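Local coordinates for phage tail sheath protein (Desulfitobacterium hafniense, PDB 3HXL) that probably assembles into the contractile sheath around the tail tube of a phage or phage-like particle, at residues Gln145-Ser148 and Gly152-Ala155; Asn385-Leu390 and Asp394-Phe399. All blocks are in the same frame, centred on the assembly; numbering follows the deposited sequence.

Overall arrangement
Contacts 1 and 2 both join the end of a regular element to the chain that follows it: in each, two segments only three residues apart in sequence fold against each other where a strand or a helix ends. Contact 1 comes first, where edge strand 140-147 of the four-stranded antiparallel sheet in the beta-sandwich domain gives way to a loop. Contact 2 follows in the C-terminal domain, at the end of helix 373-392. Their centres are 63 Å apart, on opposite sides of the chain's centre. Contact 1 lies at the surface and relies mainly on polar bonds; contact 2 is buried and mainly apolar. Each secures a turn within its own domain, and neither bridges the two domains.

Contact 1: residues Gln145-Ser148 and Gly152-Ala155; sequences QTVS and GLAA
Gln145 OE1 is gripped by two donors, the backbone amide of Ala154, with N to OE1 at 2.9 Å, and a water. The water oxygen lies 2.7 Å from Gln145 OE1. The setting is the outer edge of the beta-sandwich domain, where strand 140-147 ends and the chain doubles back as a loop. Gln145 acts here like one more backbone peptide, because its amide group both accepts from Ala154 N and donates back, NE2 lying 2.8 Å from Ala154 O. The two bonds close a ring with a single residue. The accepting bond uses a lone pair of OE1, in its carbonyl plane, and the donating one is nearly straight at 168°, with Ala154 O almost in the plane of the glutamine amide. An extended chain beyond CG (chi2 179°) carries the amide across to the loop. A further bond from NE2 to Asp143 helps fix which way round the amide lies.

Beside this polar pairing, Val147 and Leu153 make the apolar part of the contact, crossing at about a right angle with Val147 CG2 3.9 Å from Leu153 CD2. The other methyl of Val147, CG1, rests against the carbonyl of Gly152, 3.3 Å from its O. Phe161 of the next strand, 159-162, touches both Gln145 and Leu153, joining this corner to the rest of the domain. The water completes the tie between strand and loop: besides its bond to Gln145 OE1, it donates to Gly152 O at 2.9 Å.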
# COMPACT_ATOMS: atom_id res chain seq x y z
N GLN A 145 1.07 21.03 31.20
CA GLN A 145 -0.20 21.26 31.88
C GLN A 145 0.04 21.75 33.30
O GLN A 145 0.81 21.15 34.05
CB GLN A 145 -1.02 19.97 31.90
CG GLN A 145 -1.46 19.48 30.53
CD GLN A 145 -2.25 18.19 30.61
OE1 GLN A 145 -3.19 18.06 31.41
NE2 GLN A 145 -1.90 17.22 29.77
N THR A 146 -0.61 22.85 33.66
CA THR A 146 -0.48 23.41 35.00
C THR A 146 -1.72 22.98 35.77
O THR A 146 -2.84 23.38 35.44
CB THR A 146 -0.40 24.94 34.97
OG1 THR A 146 0.73 25.34 34.20
CG2 THR A 146 -0.26 25.50 36.38
N VAL A 147 -1.52 22.16 36.80
CA VAL A 147 -2.64 21.67 37.58
C VAL A 147 -2.38 21.75 39.08
O VAL A 147 -1.27 22.05 39.51
CB VAL A 147 -2.96 20.22 37.21
CG1 VAL A 147 -3.37 20.13 35.75
CG2 VAL A 147 -1.73 19.35 37.46
N SER A 148 -3.42 21.47 39.85
CA SER A 148 -3.32 21.49 41.31
C SER A 148 -2.98 20.09 41.81
O SER A 148 -2.22 19.93 42.76
CB SER A 148 -4.65 21.93 41.92
OG SER A 148 -5.00 23.25 41.52
N GLY A 152 -6.57 16.94 37.96
CA GLY A 152 -6.61 18.00 36.96
C GLY A 152 -5.89 17.67 35.66
O GLY A 152 -6.02 18.39 34.68
N LEU A 153 -5.13 16.58 35.66
CA LEU A 153 -4.40 16.18 34.46
C LEU A 153 -5.28 15.57 33.39
O LEU A 153 -6.27 14.90 33.68
CB LEU A 153 -3.29 15.19 34.83
CG LEU A 153 -2.08 15.77 35.56
CD1 LEU A 153 -1.17 14.65 36.01
CD2 LEU A 153 -1.34 16.73 34.63
N ALA A 154 -4.92 15.82 32.13
CA ALA A 154 -5.66 15.28 31.00
C ALA A 154 -4.68 14.56 30.09
O ALA A 154 -3.56 15.02 29.90
CB ALA A 154 -6.34 16.41 30.23
N ALA A 155 -5.08 13.41 29.55
CA ALA A 155 -4.20 12.66 28.68
C ALA A 155 -3.80 13.51 27.48
O ALA A 155 -4.52 14.43 27.09
CB ALA A 155 -4.90 11.39 28.20
O HOH W 1 -4.92 19.85 32.46

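Contact 2: residues Asn385-Leu390 and Asp394-Phe399; sequences NYMNTL and DAIKNF
Leu390 O, near the end of helix 373-392, receives the amide of Ala395 at 2.8 Å from O to N, one of the two bonds of a Schellman motif, the other running from Asp394 N to Gln391 O. Asp394, with a positive phi of 60°, is its C-prime residue and turns the chain back along the helix in the C-terminal domain. Ala395 N lies nearly on the extension of the Leu390 C=O bond; Ile396 N adds a weak second bond to the same oxygen at 3.4 Å.

Apolar packing follows as the returning segment runs beside the last turns. Ala395 CB meets Leu390 CD2, while Ile396 lays CG1 against Leu390 CB, 3.9 Å away. Beyond it, Ile396 CD1 reaches the helix backbone at Met387 O and also touches CE of Met387, a selenomethionine, at 3.7 Å. Val349 of helix 344-364 touches Ile396 as well, so this side chain joins the turn to a second helix.

The aromatic contacts centre on Phe399. Its CG stands anti to the backbone N (chi1 176°), which swings the ring over to the helix. Met387 CB sits over one face in a CH-pi contact, 3.5 Å from the ring centroid and displaced toward the rim near CZ. The selenium lies farther off above the face, a longer Met-aromatic contact.

Polar groups finish the contact at the ring's edge. The amide plane of Asn388 is turned 71° from the ring, and its OD1 lies in the ring plane, 3.4 Å from Phe399 CD2. A water donates to this same OD1, and its second bond is a longer one to Phe399 O, at 3.3 Å.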
# COMPACT_ATOMS: atom_id res chain seq x y z
N ASN A 385 -17.27 2.48 -25.63
CA ASN A 385 -16.82 3.80 -25.20
C ASN A 385 -15.66 3.67 -24.23
O ASN A 385 -14.72 4.46 -24.27
CB ASN A 385 -17.96 4.57 -24.55
CG ASN A 385 -19.06 4.91 -25.54
OD1 ASN A 385 -18.78 5.27 -26.69
ND2 ASN A 385 -20.30 4.80 -25.10
N TYR A 386 -15.74 2.67 -23.36
CA TYR A 386 -14.68 2.43 -22.38
C TYR A 386 -13.39 2.06 -23.10
O TYR A 386 -12.33 2.60 -22.80
CB TYR A 386 -15.07 1.30 -21.43
CG TYR A 386 -13.97 0.92 -20.46
CD1 TYR A 386 -13.84 1.56 -19.23
CD2 TYR A 386 -13.03 -0.06 -20.79
CE1 TYR A 386 -12.81 1.24 -18.35
CE2 TYR A 386 -11.99 -0.38 -19.93
CZ TYR A 386 -11.88 0.27 -18.72
OH TYR A 386 -10.84 -0.05 -17.87
N MSE A 387 -13.49 1.12 -24.04
CA MSE A 387 -12.31 0.69 -24.77
C MSE A 387 -11.72 1.83 -25.58
O MSE A 387 -10.50 1.94 -25.71
CB MSE A 387 -12.66 -0.49 -25.67
CG MSE A 387 -13.08 -1.74 -24.91
SE MSE A 387 -11.69 -2.43 -23.72
CE MSE A 387 -10.53 -3.19 -25.06
N ASN A 388 -12.57 2.70 -26.12
CA ASN A 388 -12.08 3.83 -26.90
C ASN A 388 -11.29 4.78 -26.00
O ASN A 388 -10.31 5.38 -26.43
CB ASN A 388 -13.23 4.57 -27.58
CG ASN A 388 -13.75 3.83 -28.79
OD1 ASN A 388 -12.98 3.22 -29.54
ND2 ASN A 388 -15.06 3.90 -29.01
N THR A 389 -11.72 4.90 -24.74
CA THR A 389 -11.04 5.76 -23.79
C THR A 389 -9.64 5.22 -23.49
O THR A 389 -8.69 5.99 -23.32
CB THR A 389 -11.83 5.87 -22.47
OG1 THR A 389 -13.12 6.42 -22.74
CG2 THR A 389 -11.10 6.75 -21.47
N LEU A 390 -9.51 3.90 -23.43
CA LEU A 390 -8.22 3.27 -23.17
C LEU A 390 -7.29 3.51 -24.35
O LEU A 390 -6.09 3.72 -24.19
CB LEU A 390 -8.37 1.76 -22.95
CG LEU A 390 -8.90 1.30 -21.59
CD1 LEU A 390 -9.01 -0.22 -21.57
CD2 LEU A 390 -7.94 1.76 -20.50
N ASP A 394 -3.64 5.88 -24.95
CA ASP A 394 -2.58 5.00 -25.41
C ASP A 394 -2.32 3.79 -24.50
O ASP A 394 -1.16 3.38 -24.33
CB ASP A 394 -1.29 5.80 -25.62
CG ASP A 394 -1.44 6.91 -26.64
OD1 ASP A 394 -1.83 6.62 -27.80
OD2 ASP A 394 -1.17 8.09 -26.30
N ALA A 395 -3.38 3.25 -23.91
CA ALA A 395 -3.27 2.07 -23.04
C ALA A 395 -3.37 0.84 -23.94
O ALA A 395 -2.72 -0.18 -23.70
CB ALA A 395 -4.38 2.06 -22.00
N ILE A 396 -4.20 0.95 -24.98
CA ILE A 396 -4.37 -0.13 -25.95
C ILE A 396 -4.28 0.48 -27.33
O ILE A 396 -4.30 1.70 -27.49
CB ILE A 396 -5.73 -0.85 -25.81
CG1 ILE A 396 -6.87 0.13 -26.11
CG2 ILE A 396 -5.86 -1.45 -24.41
CD1 ILE A 396 -8.24 -0.53 -26.18
N LYS A 397 -4.21 -0.37 -28.35
CA LYS A 397 -4.12 0.10 -29.71
C LYS A 397 -4.88 -0.80 -30.66
O LYS A 397 -5.26 -1.92 -30.30
CB LYS A 397 -2.66 0.18 -30.14
CG LYS A 397 -1.91 -1.13 -29.95
CD LYS A 397 -0.42 -0.94 -30.16
CE LYS A 397 0.34 -2.25 -29.96
NZ LYS A 397 -0.09 -3.28 -30.95
N ASN A 398 -5.11 -0.30 -31.87
CA ASN A 398 -5.80 -1.06 -32.90
C ASN A 398 -7.17 -1.56 -32.44
O ASN A 398 -7.57 -2.67 -32.80
CB ASN A 398 -4.94 -2.24 -33.35
CG ASN A 398 -3.54 -1.83 -33.74
OD1 ASN A 398 -3.33 -0.80 -34.39
ND2 ASN A 398 -2.55 -2.64 -33.35
N PHE A 399 -7.88 -0.76 -31.66
CA PHE A 399 -9.21 -1.17 -31.21
C PHE A 399 -10.25 -0.63 -32.18
O PHE A 399 -10.36 0.58 -32.37
CB PHE A 399 -9.52 -0.64 -29.82
CG PHE A 399 -10.92 -0.96 -29.37
CD1 PHE A 399 -11.26 -2.26 -29.00
CD2 PHE A 399 -11.91 0.02 -29.38
CE1 PHE A 399 -12.57 -2.58 -28.65
CE2 PHE A 399 -13.23 -0.29 -29.04
CZ PHE A 399 -13.56 -1.60 -28.67
O HOH W 2 -13.27 2.07 -32.19